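Local coordinates for tailspike protein (Acinetobacter phage vB_ApiP_P1, PDB 6E1R) that probably serves as the trimeric receptor-binding spike of the phage and probably hydrolyses surface polysaccharide of its Acinetobacter host, at residues 42-47 and 87-92; 62-67 and 82-87; 471-476 and 480-485. All blocks are in the same frame, centred on the assembly; numbering follows the deposited sequence.

Overall arrangement
Contacts 1 and 2 lie together in the N-terminal part of the chain, with centres 12 Å apart, whereas contact 3 sits beyond the parallel beta-helix in the C-terminal antiparallel beta domain. Its centre is 92 Å from that of contact 1 and 93 Å from that of contact 2. The first two share D87 and touch directly, G47 N packing at 3.4 Å from S82 CB. In sequence, contact 2 falls within the span bracketed by contact 1. Together they hold two loops of the N-terminal domain against the loop that runs into helix 94-106, while contact 3 closes a beta hairpin facing a second subunit.

Contact 1. Residues 42-47 and 87-92; sequences AGQYMG and DPSASD
Q44 lays the end of its side chain against the ring of P88, and one water links the amide NE2 of Q44 to A42 O and S89 OG. At the start of the 42-47 loop, the carbonyl O of A42 receives one hydrogen of that water. Two residues on, Q44 directs its side chain at the other segment. The side chains of Q44 and P88 approach from opposite directions. A bend at the second torsion of Q44 (chi2 -67°) brings its CD and OE1 atoms up to the CB-CG-CD side of the proline, with Q44 OE1 3.5 Å from P88 CG. Q44 CD is nearly as close, at 3.8 Å from the same P88 CG. The other arm of the amide, Q44 NE2, donates to the water at 2.8 Å. That water in turn gives its second hydrogen to S89 OG at 3.0 Å, so three groups of the two loops are joined without any direct hydrogen bond between them. P88 is the second residue of a type I beta turn that runs from D87 to A90, closed by A90 N bonding to D87 O at 3.0 Å, in the loop between strand 79-80 and helix 94-106. S89 OG, which accepts from the water, donates a hydrogen bond to D87 OD1 at 2.9 Å, arriving from above the carboxylate plane. Farther along the 42-47 loop, Y45 packs on Q73 of a second subunit. M46, present as selenomethionine, points toward the turn but rests instead on S82 and D114, and its backbone is bonded to Y40.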
ATOM      1  N   ALA A  42      38.033 -27.946  24.870  1.00 62.49           N
ATOM      2  CA  ALA A  42      39.308 -27.398  25.310  1.00 66.05           C
ATOM      3  C   ALA A  42      39.836 -26.392  24.294  1.00 66.78           C
ATOM      4  O   ALA A  42      39.699 -26.578  23.082  1.00 67.98           O
ATOM      5  CB  ALA A  42      40.326 -28.518  25.519  1.00 66.11           C
ATOM      6  N   GLY A  43      40.444 -25.319  24.795  1.00 65.63           N
ATOM      7  CA  GLY A  43      40.958 -24.275  23.936  1.00 66.96           C
ATOM      8  C   GLY A  43      39.923 -23.304  23.415  1.00 76.70           C
ATOM      9  O   GLY A  43      40.289 -22.363  22.699  1.00 79.28           O
ATOM     10  N   GLN A  44      38.651 -23.496  23.748  1.00 72.58           N
ATOM     11  CA  GLN A  44      37.574 -22.627  23.301  1.00 71.75           C
ATOM     12  C   GLN A  44      37.008 -21.847  24.480  1.00 72.98           C
ATOM     13  O   GLN A  44      37.107 -22.272  25.634  1.00 76.20           O
ATOM     14  CB  GLN A  44      36.454 -23.437  22.638  1.00 69.42           C
ATOM     15  CG  GLN A  44      36.889 -24.233  21.419  1.00 71.69           C
ATOM     16  CD  GLN A  44      37.280 -23.350  20.251  1.00 74.61           C
ATOM     17  OE1 GLN A  44      36.831 -22.208  20.142  1.00 74.02           O
ATOM     18  NE2 GLN A  44      38.123 -23.876  19.370  1.00 76.36           N
ATOM     19  N   TYR A  45      36.418 -20.693  24.177  1.00 72.35           N
ATOM     20  CA  TYR A  45      35.760 -19.867  25.178  1.00 70.25           C
ATOM     21  C   TYR A  45      34.247 -19.848  25.018  1.00 69.66           C
ATOM     22  O   TYR A  45      33.558 -19.236  25.843  1.00 70.96           O
ATOM     23  CB  TYR A  45      36.305 -18.433  25.127  1.00 73.65           C
ATOM     24  CG  TYR A  45      36.127 -17.742  23.792  1.00 81.38           C
ATOM     25  CD1 TYR A  45      34.974 -17.019  23.509  1.00 80.60           C
ATOM     26  CD2 TYR A  45      37.110 -17.813  22.814  1.00 85.32           C
ATOM     27  CE1 TYR A  45      34.806 -16.385  22.295  1.00 79.54           C
ATOM     28  CE2 TYR A  45      36.951 -17.182  21.594  1.00 86.92           C
ATOM     29  CZ  TYR A  45      35.796 -16.471  21.340  1.00 83.55           C
ATOM     30  OH  TYR A  45      35.633 -15.842  20.128  1.00 85.52           O
HETATM   31  N   MSE A  46      33.714 -20.498  23.989  1.00 65.56           N
HETATM   32  CA  MSE A  46      32.279 -20.493  23.732  1.00 64.65           C
HETATM   33  C   MSE A  46      31.603 -21.747  24.270  1.00 58.81           C
HETATM   34  O   MSE A  46      32.206 -22.817  24.326  1.00 58.27           O
HETATM   35  CB  MSE A  46      32.010 -20.356  22.236  1.00 69.99           C
HETATM   36  CG  MSE A  46      32.482 -19.039  21.659  1.00 77.68           C
HETATM   37 SE   MSE A  46      31.977 -18.845  19.796  1.00 88.00          SE
HETATM   38  CE  MSE A  46      32.577 -17.012  19.510  1.00 90.70           C
ATOM     39  N   GLY A  47      30.337 -21.604  24.650  1.00 56.62           N
ATOM     40  CA  GLY A  47      29.629 -22.651  25.349  1.00 54.77           C
ATOM     41  C   GLY A  47      29.951 -22.744  26.822  1.00 55.32           C
ATOM     42  O   GLY A  47      29.388 -23.606  27.510  1.00 52.95           O
ATOM     43  N   ASP A  87      31.463 -27.660  17.977  1.00 56.86           N
ATOM     44  CA  ASP A  87      32.900 -27.500  18.124  1.00 62.43           C
ATOM     45  C   ASP A  87      33.411 -26.592  17.018  1.00 62.38           C
ATOM     46  O   ASP A  87      33.341 -26.969  15.838  1.00 62.84           O
ATOM     47  CB  ASP A  87      33.597 -28.859  18.065  1.00 67.39           C
ATOM     48  CG  ASP A  87      35.063 -28.786  18.439  1.00 69.58           C
ATOM     49  OD1 ASP A  87      35.519 -27.706  18.869  1.00 71.48           O
ATOM     50  OD2 ASP A  87      35.759 -29.814  18.308  1.00 71.33           O
ATOM     51  N   PRO A  88      33.916 -25.396  17.337  1.00 61.10           N
ATOM     52  CA  PRO A  88      34.418 -24.507  16.276  1.00 61.12           C
ATOM     53  C   PRO A  88      35.572 -25.089  15.482  1.00 62.64           C
ATOM     54  O   PRO A  88      35.739 -24.742  14.306  1.00 66.12           O
ATOM     55  CB  PRO A  88      34.842 -23.250  17.050  1.00 58.82           C
ATOM     56  CG  PRO A  88      34.035 -23.291  18.311  1.00 55.66           C
ATOM     57  CD  PRO A  88      33.910 -24.744  18.656  1.00 55.44           C
ATOM     58  N   SER A  89      36.381 -25.963  16.084  1.00 59.20           N
ATOM     59  CA  SER A  89      37.480 -26.588  15.360  1.00 62.92           C
ATOM     60  C   SER A  89      37.030 -27.761  14.500  1.00 64.64           C
ATOM     61  O   SER A  89      37.775 -28.179  13.607  1.00 68.42           O
ATOM     62  CB  SER A  89      38.562 -27.053  16.339  1.00 63.96           C
ATOM     63  OG  SER A  89      38.009 -27.847  17.374  1.00 66.12           O
ATOM     64  N   ALA A  90      35.835 -28.293  14.740  1.00 59.03           N
ATOM     65  CA  ALA A  90      35.343 -29.430  13.978  1.00 58.75           C
ATOM     66  C   ALA A  90      34.807 -28.988  12.621  1.00 57.29           C
ATOM     67  O   ALA A  90      34.371 -27.848  12.439  1.00 55.74           O
ATOM     68  CB  ALA A  90      34.250 -30.166  14.753  1.00 57.55           C
ATOM     69  N   SER A  91      34.846 -29.913  11.662  1.00 57.95           N
ATOM     70  CA  SER A  91      34.371 -29.638  10.313  1.00 59.54           C
ATOM     71  C   SER A  91      32.857 -29.734  10.182  1.00 61.40           C
ATOM     72  O   SER A  91      32.312 -29.266   9.176  1.00 64.18           O
ATOM     73  CB  SER A  91      35.028 -30.600   9.320  1.00 58.79           C
ATOM     74  OG  SER A  91      36.436 -30.446   9.315  1.00 66.72           O
ATOM     75  N   ASP A  92      32.168 -30.319  11.159  1.00 61.30           N
ATOM     76  CA  ASP A  92      30.725 -30.489  11.077  1.00 59.38           C
ATOM     77  C   ASP A  92      30.077 -30.139  12.407  1.00 58.37           C
ATOM     78  O   ASP A  92      30.644 -30.374  13.477  1.00 55.58           O
ATOM     79  CB  ASP A  92      30.345 -31.918  10.674  1.00 63.50           C
ATOM     80  CG  ASP A  92      28.850 -32.102  10.551  1.00 64.27           C
ATOM     81  OD1 ASP A  92      28.251 -32.744  11.438  1.00 66.27           O
ATOM     82  OD2 ASP A  92      28.270 -31.562   9.587  1.00 64.15           O
TER
HETATM   83  O   HOH W   1      38.745 -26.517  19.927  1.00 83.69           O

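Contact 2. Residues 62-67 and 82-87; sequences NGVTVI and SACGAD
An Asx turn at N62 presents V64 to C84, joining the loop that leads into the edge strand 66-67 of the N-terminal sheet to the chain entering helix 94-106. The turn is built around N62 OD1, which takes the backbone N-H of V64 at 2.9 Å. A second donor, V66 N, reaches the same N62 OD1 at 3.1 Å from the opposite face of the amide plane. The other end of the amide is held as well, by a bent bond of 2.8 Å from N62 ND2 to T65 OG1 that lies 28° out of that plane. With both arms of the amide gripped, the asparagine can hardly rotate, and the backbone bond from N62 N to V66 O, 2.9 Å, closes the loop behind it. V64 is thereby fixed against the 82-87 segment. Its contact is buried van der Waals packing, with no hydrogen bond crossing between the segments. Leucine and threonine side chains of helix 94-106, L99 and T103, also pack on V64, while A100 of the same helix meets C84, so the pair lies beneath that helix. Two tyrosine hydroxyls bind carbonyls nearby, Y40 OH to G63 O and Y41 OH to G85 O, which brings the loop before strand 49-53 into the same junction. V64 turns both methyls to the 82-87 segment: CG1, anti to the backbone N (chi1 179°), comes to 3.7 Å from A83 O. Its partner V64 CG2 sits 3.8 Å from C84 CA. The thiol, swung beside its own backbone N (chi1 -60°), faces the fork of the valine, with C84 SG 3.9 Å from V64 CG2 and 4.0 Å from V64 CG1.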
ATOM      1  N   ASN A  62      22.707 -35.193  29.804  1.00 62.97           N
ATOM      2  CA  ASN A  62      22.113 -34.941  28.497  1.00 60.99           C
ATOM      3  C   ASN A  62      23.027 -34.160  27.563  1.00 57.99           C
ATOM      4  O   ASN A  62      22.706 -34.025  26.378  1.00 61.21           O
ATOM      5  CB  ASN A  62      20.780 -34.195  28.653  1.00 61.06           C
ATOM      6  CG  ASN A  62      20.897 -32.947  29.513  1.00 56.84           C
ATOM      7  OD1 ASN A  62      21.889 -32.220  29.451  1.00 55.36           O
ATOM      8  ND2 ASN A  62      19.873 -32.692  30.320  1.00 52.65           N
ATOM      9  N   GLY A  63      24.145 -33.636  28.063  1.00 53.73           N
ATOM     10  CA  GLY A  63      25.109 -32.947  27.233  1.00 52.97           C
ATOM     11  C   GLY A  63      24.933 -31.448  27.137  1.00 55.13           C
ATOM     12  O   GLY A  63      25.771 -30.783  26.514  1.00 50.48           O
ATOM     13  N   VAL A  64      23.874 -30.891  27.727  1.00 56.96           N
ATOM     14  CA  VAL A  64      23.615 -29.459  27.639  1.00 54.44           C
ATOM     15  C   VAL A  64      23.339 -28.895  29.027  1.00 48.72           C
ATOM     16  O   VAL A  64      24.170 -28.177  29.594  1.00 49.91           O
ATOM     17  CB  VAL A  64      22.440 -29.160  26.689  1.00 54.49           C
ATOM     18  CG1 VAL A  64      22.179 -27.663  26.623  1.00 53.49           C
ATOM     19  CG2 VAL A  64      22.717 -29.712  25.300  1.00 51.15           C
ATOM     20  N   THR A  65      22.163 -29.205  29.577  1.00 49.18           N
ATOM     21  CA  THR A  65      21.749 -28.602  30.839  1.00 49.03           C
ATOM     22  C   THR A  65      22.344 -29.324  32.044  1.00 53.44           C
ATOM     23  O   THR A  65      22.801 -28.673  32.989  1.00 56.33           O
ATOM     24  CB  THR A  65      20.223 -28.571  30.934  1.00 49.88           C
ATOM     25  OG1 THR A  65      19.697 -29.882  30.699  1.00 50.90           O
ATOM     26  CG2 THR A  65      19.645 -27.602  29.912  1.00 49.92           C
ATOM     27  N   VAL A  66      22.350 -30.655  32.034  1.00 49.95           N
ATOM     28  CA  VAL A  66      22.878 -31.456  33.134  1.00 50.55           C
ATOM     29  C   VAL A  66      23.944 -32.391  32.582  1.00 53.46           C
ATOM     30  O   VAL A  66      23.695 -33.124  31.618  1.00 56.79           O
ATOM     31  CB  VAL A  66      21.771 -32.253  33.851  1.00 51.67           C
ATOM     32  CG1 VAL A  66      22.022 -32.276  35.349  1.00 60.11           C
ATOM     33  CG2 VAL A  66      20.406 -31.661  33.551  1.00 51.88           C
ATOM     34  N   ILE A  67      25.127 -32.363  33.195  1.00 50.93           N
ATOM     35  CA  ILE A  67      26.269 -33.167  32.757  1.00 54.84           C
ATOM     36  C   ILE A  67      26.796 -33.899  33.991  1.00 58.68           C
ATOM     37  O   ILE A  67      27.609 -33.362  34.751  1.00 56.80           O
ATOM     38  CB  ILE A  67      27.364 -32.323  32.098  1.00 55.76           C
ATOM     39  CG1 ILE A  67      26.819 -31.646  30.837  1.00 57.05           C
ATOM     40  CG2 ILE A  67      28.564 -33.186  31.741  1.00 56.02           C
ATOM     41  CD1 ILE A  67      27.785 -30.679  30.193  1.00 54.31           C
ATOM     42  N   SER A  82      26.891 -23.435  20.846  1.00 46.71           N
ATOM     43  CA  SER A  82      28.157 -23.901  21.400  1.00 48.63           C
ATOM     44  C   SER A  82      27.946 -24.679  22.688  1.00 49.46           C
ATOM     45  O   SER A  82      28.682 -25.630  22.968  1.00 52.80           O
ATOM     46  CB  SER A  82      29.093 -22.718  21.655  1.00 49.72           C
ATOM     47  OG  SER A  82      29.430 -22.059  20.448  1.00 63.75           O
ATOM     48  N   ALA A  83      26.944 -24.296  23.479  1.00 48.83           N
ATOM     49  CA  ALA A  83      26.608 -25.029  24.691  1.00 52.68           C
ATOM     50  C   ALA A  83      25.922 -26.361  24.415  1.00 53.12           C
ATOM     51  O   ALA A  83      25.621 -27.087  25.369  1.00 57.83           O
ATOM     52  CB  ALA A  83      25.719 -24.166  25.590  1.00 49.27           C
ATOM     53  N   CYS A  84      25.665 -26.702  23.153  1.00 53.31           N
ATOM     54  CA  CYS A  84      25.037 -27.967  22.800  1.00 55.29           C
ATOM     55  C   CYS A  84      25.983 -28.912  22.067  1.00 59.19           C
ATOM     56  O   CYS A  84      25.526 -29.910  21.499  1.00 61.84           O
ATOM     57  CB  CYS A  84      23.784 -27.720  21.957  1.00 52.92           C
ATOM     58  SG  CYS A  84      22.516 -26.734  22.787  1.00 53.56           S
ATOM     59  N   GLY A  85      27.280 -28.624  22.060  1.00 61.11           N
ATOM     60  CA  GLY A  85      28.255 -29.497  21.441  1.00 62.79           C
ATOM     61  C   GLY A  85      28.860 -29.003  20.143  1.00 64.44           C
ATOM     62  O   GLY A  85      29.598 -29.761  19.502  1.00 70.04           O
ATOM     63  N   ALA A  86      28.576 -27.771  19.732  1.00 56.13           N
ATOM     64  CA  ALA A  86      29.125 -27.240  18.489  1.00 54.31           C
ATOM     65  C   ALA A  86      30.603 -26.931  18.686  1.00 55.19           C
ATOM     66  O   ALA A  86      30.963 -26.042  19.464  1.00 58.84           O
ATOM     67  CB  ALA A  86      28.358 -25.996  18.056  1.00 47.66           C
ATOM     68  N   ASP A  87      31.463 -27.660  17.977  1.00 56.86           N
ATOM     69  CA  ASP A  87      32.900 -27.500  18.124  1.00 62.43           C
ATOM     70  C   ASP A  87      33.411 -26.592  17.018  1.00 62.38           C
ATOM     71  O   ASP A  87      33.341 -26.969  15.838  1.00 62.84           O
ATOM     72  CB  ASP A  87      33.597 -28.859  18.065  1.00 67.39           C
ATOM     73  CG  ASP A  87      35.063 -28.786  18.439  1.00 69.58           C
ATOM     74  OD1 ASP A  87      35.519 -27.706  18.869  1.00 71.48           O
ATOM     75  OD2 ASP A  87      35.759 -29.814  18.308  1.00 71.33           O
TER

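Contact 3. Residues 471-476 and 480-485; sequences NAIFGT and AGTNSA
Strands 465-474 and 484-494 run antiparallel here, with A472 and A485 forming a hydrogen-bonded pair: A472 N to A485 O at 2.9 Å and A485 N to A472 O at 3.0 Å. The next pair, I473 with S484, is non-hydrogen-bonded, and F474 N then bonds to N483 O at 3.2 Å. N471 adds a side-chain clamp. Because its CG is anti to the backbone N (chi1 -176°), ND2 reaches across and donates in its own amide plane to S484 OG at 2.9 Å. A second bond from the same ND2 meets A485 O from above the carbonyl plane, so that oxygen carries two donors. Such pairing closes the hairpin of two inner strands of the five-stranded C-terminal antiparallel sheet, where a second subunit packs: S484 OG also bonds T492 OG1 of that subunit, and N471 OD1 takes N550 ND2 from it. Near the turn, the T482 methyl CG2 lies 3.8 Å from I473 CB and 3.5 Å from F474 O, while T482 OG1 is bonded to A479 N. The ring of F474 leads away from the hairpin partner to meet F541 edge-to-face.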
ATOM      1  N   ASN A 471     -25.702   4.941 -41.739  1.00 39.94           N
ATOM      2  CA  ASN A 471     -24.733   5.119 -42.813  1.00 37.32           C
ATOM      3  C   ASN A 471     -24.569   3.773 -43.505  1.00 38.39           C
ATOM      4  O   ASN A 471     -23.924   2.866 -42.968  1.00 46.29           O
ATOM      5  CB  ASN A 471     -23.398   5.635 -42.276  1.00 33.19           C
ATOM      6  CG  ASN A 471     -22.392   5.917 -43.379  1.00 35.46           C
ATOM      7  OD1 ASN A 471     -21.193   6.028 -43.127  1.00 37.25           O
ATOM      8  ND2 ASN A 471     -22.879   6.047 -44.607  1.00 36.80           N
ATOM      9  N   ALA A 472     -25.157   3.644 -44.691  1.00 31.29           N
ATOM     10  CA  ALA A 472     -25.072   2.422 -45.475  1.00 30.57           C
ATOM     11  C   ALA A 472     -23.983   2.572 -46.526  1.00 31.81           C
ATOM     12  O   ALA A 472     -23.868   3.617 -47.173  1.00 35.49           O
ATOM     13  CB  ALA A 472     -26.410   2.102 -46.143  1.00 27.80           C
ATOM     14  N   ILE A 473     -23.179   1.522 -46.688  1.00 37.90           N
ATOM     15  CA  ILE A 473     -22.078   1.518 -47.638  1.00 36.69           C
ATOM     16  C   ILE A 473     -22.121   0.230 -48.447  1.00 34.49           C
ATOM     17  O   ILE A 473     -22.757  -0.755 -48.065  1.00 30.91           O
ATOM     18  CB  ILE A 473     -20.707   1.664 -46.946  1.00 39.03           C
ATOM     19  CG1 ILE A 473     -20.472   0.488 -45.996  1.00 43.06           C
ATOM     20  CG2 ILE A 473     -20.613   2.991 -46.208  1.00 37.71           C
ATOM     21  CD1 ILE A 473     -19.046   0.364 -45.518  1.00 46.69           C
ATOM     22  N   PHE A 474     -21.428   0.252 -49.581  1.00 38.58           N
ATOM     23  CA  PHE A 474     -21.260  -0.929 -50.414  1.00 40.42           C
ATOM     24  C   PHE A 474     -20.076  -1.740 -49.906  1.00 46.45           C
ATOM     25  O   PHE A 474     -18.982  -1.199 -49.716  1.00 46.73           O
ATOM     26  CB  PHE A 474     -21.048  -0.532 -51.875  1.00 36.51           C
ATOM     27  CG  PHE A 474     -20.964  -1.698 -52.814  1.00 36.18           C
ATOM     28  CD1 PHE A 474     -22.006  -2.606 -52.911  1.00 39.18           C
ATOM     29  CD2 PHE A 474     -19.846  -1.884 -53.608  1.00 37.58           C
ATOM     30  CE1 PHE A 474     -21.931  -3.678 -53.780  1.00 38.41           C
ATOM     31  CE2 PHE A 474     -19.764  -2.954 -54.478  1.00 38.74           C
ATOM     32  CZ  PHE A 474     -20.809  -3.852 -54.564  1.00 37.64           C
ATOM     33  N   GLY A 475     -20.297  -3.033 -49.689  1.00 48.86           N
ATOM     34  CA  GLY A 475     -19.259  -3.882 -49.140  1.00 46.92           C
ATOM     35  C   GLY A 475     -19.396  -4.084 -47.646  1.00 46.99           C
ATOM     36  O   GLY A 475     -20.512  -4.144 -47.121  1.00 49.96           O
ATOM     37  N   THR A 476     -18.267  -4.184 -46.948  1.00 45.88           N
ATOM     38  CA  THR A 476     -18.261  -4.442 -45.513  1.00 43.90           C
ATOM     39  C   THR A 476     -17.680  -3.285 -44.715  1.00 47.03           C
ATOM     40  O   THR A 476     -18.305  -2.828 -43.751  1.00 47.39           O
ATOM     41  CB  THR A 476     -17.478  -5.730 -45.213  1.00 39.14           C
ATOM     42  OG1 THR A 476     -18.029  -6.814 -45.969  1.00 43.42           O
ATOM     43  CG2 THR A 476     -17.555  -6.066 -43.734  1.00 36.18           C
ATOM     44  N   ALA A 480     -11.568   4.526 -49.139  1.00 41.96           N
ATOM     45  CA  ALA A 480     -11.577   5.629 -50.089  1.00 40.31           C
ATOM     46  C   ALA A 480     -12.379   5.245 -51.325  1.00 45.17           C
ATOM     47  O   ALA A 480     -12.125   4.209 -51.947  1.00 48.02           O
ATOM     48  CB  ALA A 480     -10.151   6.013 -50.477  1.00 34.82           C
ATOM     49  N   GLY A 481     -13.353   6.083 -51.677  1.00 45.37           N
ATOM     50  CA  GLY A 481     -14.181   5.853 -52.842  1.00 43.14           C
ATOM     51  C   GLY A 481     -15.331   4.891 -52.648  1.00 44.19           C
ATOM     52  O   GLY A 481     -15.954   4.491 -53.637  1.00 48.27           O
ATOM     53  N   THR A 482     -15.637   4.508 -51.411  1.00 39.70           N
ATOM     54  CA  THR A 482     -16.740   3.592 -51.153  1.00 41.19           C
ATOM     55  C   THR A 482     -18.068   4.327 -51.289  1.00 41.85           C
ATOM     56  O   THR A 482     -18.245   5.416 -50.731  1.00 40.42           O
ATOM     57  CB  THR A 482     -16.615   2.982 -49.756  1.00 39.98           C
ATOM     58  OG1 THR A 482     -15.434   2.173 -49.689  1.00 44.85           O
ATOM     59  CG2 THR A 482     -17.830   2.121 -49.435  1.00 37.17           C
ATOM     60  N   ASN A 483     -18.998   3.735 -52.038  1.00 39.02           N
ATOM     61  CA  ASN A 483     -20.330   4.311 -52.168  1.00 38.40           C
ATOM     62  C   ASN A 483     -21.005   4.376 -50.805  1.00 38.26           C
ATOM     63  O   ASN A 483     -21.112   3.366 -50.103  1.00 40.66           O
ATOM     64  CB  ASN A 483     -21.173   3.487 -53.140  1.00 39.01           C
ATOM     65  CG  ASN A 483     -20.661   3.560 -54.564  1.00 38.85           C
ATOM     66  OD1 ASN A 483     -19.950   4.496 -54.933  1.00 40.49           O
ATOM     67  ND2 ASN A 483     -21.024   2.575 -55.374  1.00 38.79           N
ATOM     68  N   SER A 484     -21.458   5.570 -50.429  1.00 34.43           N
ATOM     69  CA  SER A 484     -21.987   5.813 -49.097  1.00 37.51           C
ATOM     70  C   SER A 484     -23.296   6.584 -49.181  1.00 40.95           C
ATOM     71  O   SER A 484     -23.542   7.328 -50.134  1.00 43.15           O
ATOM     72  CB  SER A 484     -20.983   6.588 -48.230  1.00 29.56           C
ATOM     73  OG  SER A 484     -21.550   6.942 -46.981  1.00 29.07           O
ATOM     74  N   ALA A 485     -24.138   6.388 -48.169  1.00 36.83           N
ATOM     75  CA  ALA A 485     -25.394   7.112 -48.045  1.00 36.43           C
ATOM     76  C   ALA A 485     -25.759   7.202 -46.573  1.00 37.71           C
ATOM     77  O   ALA A 485     -25.539   6.255 -45.814  1.00 35.83           O
ATOM     78  CB  ALA A 485     -26.519   6.432 -48.833  1.00 32.15           C
TER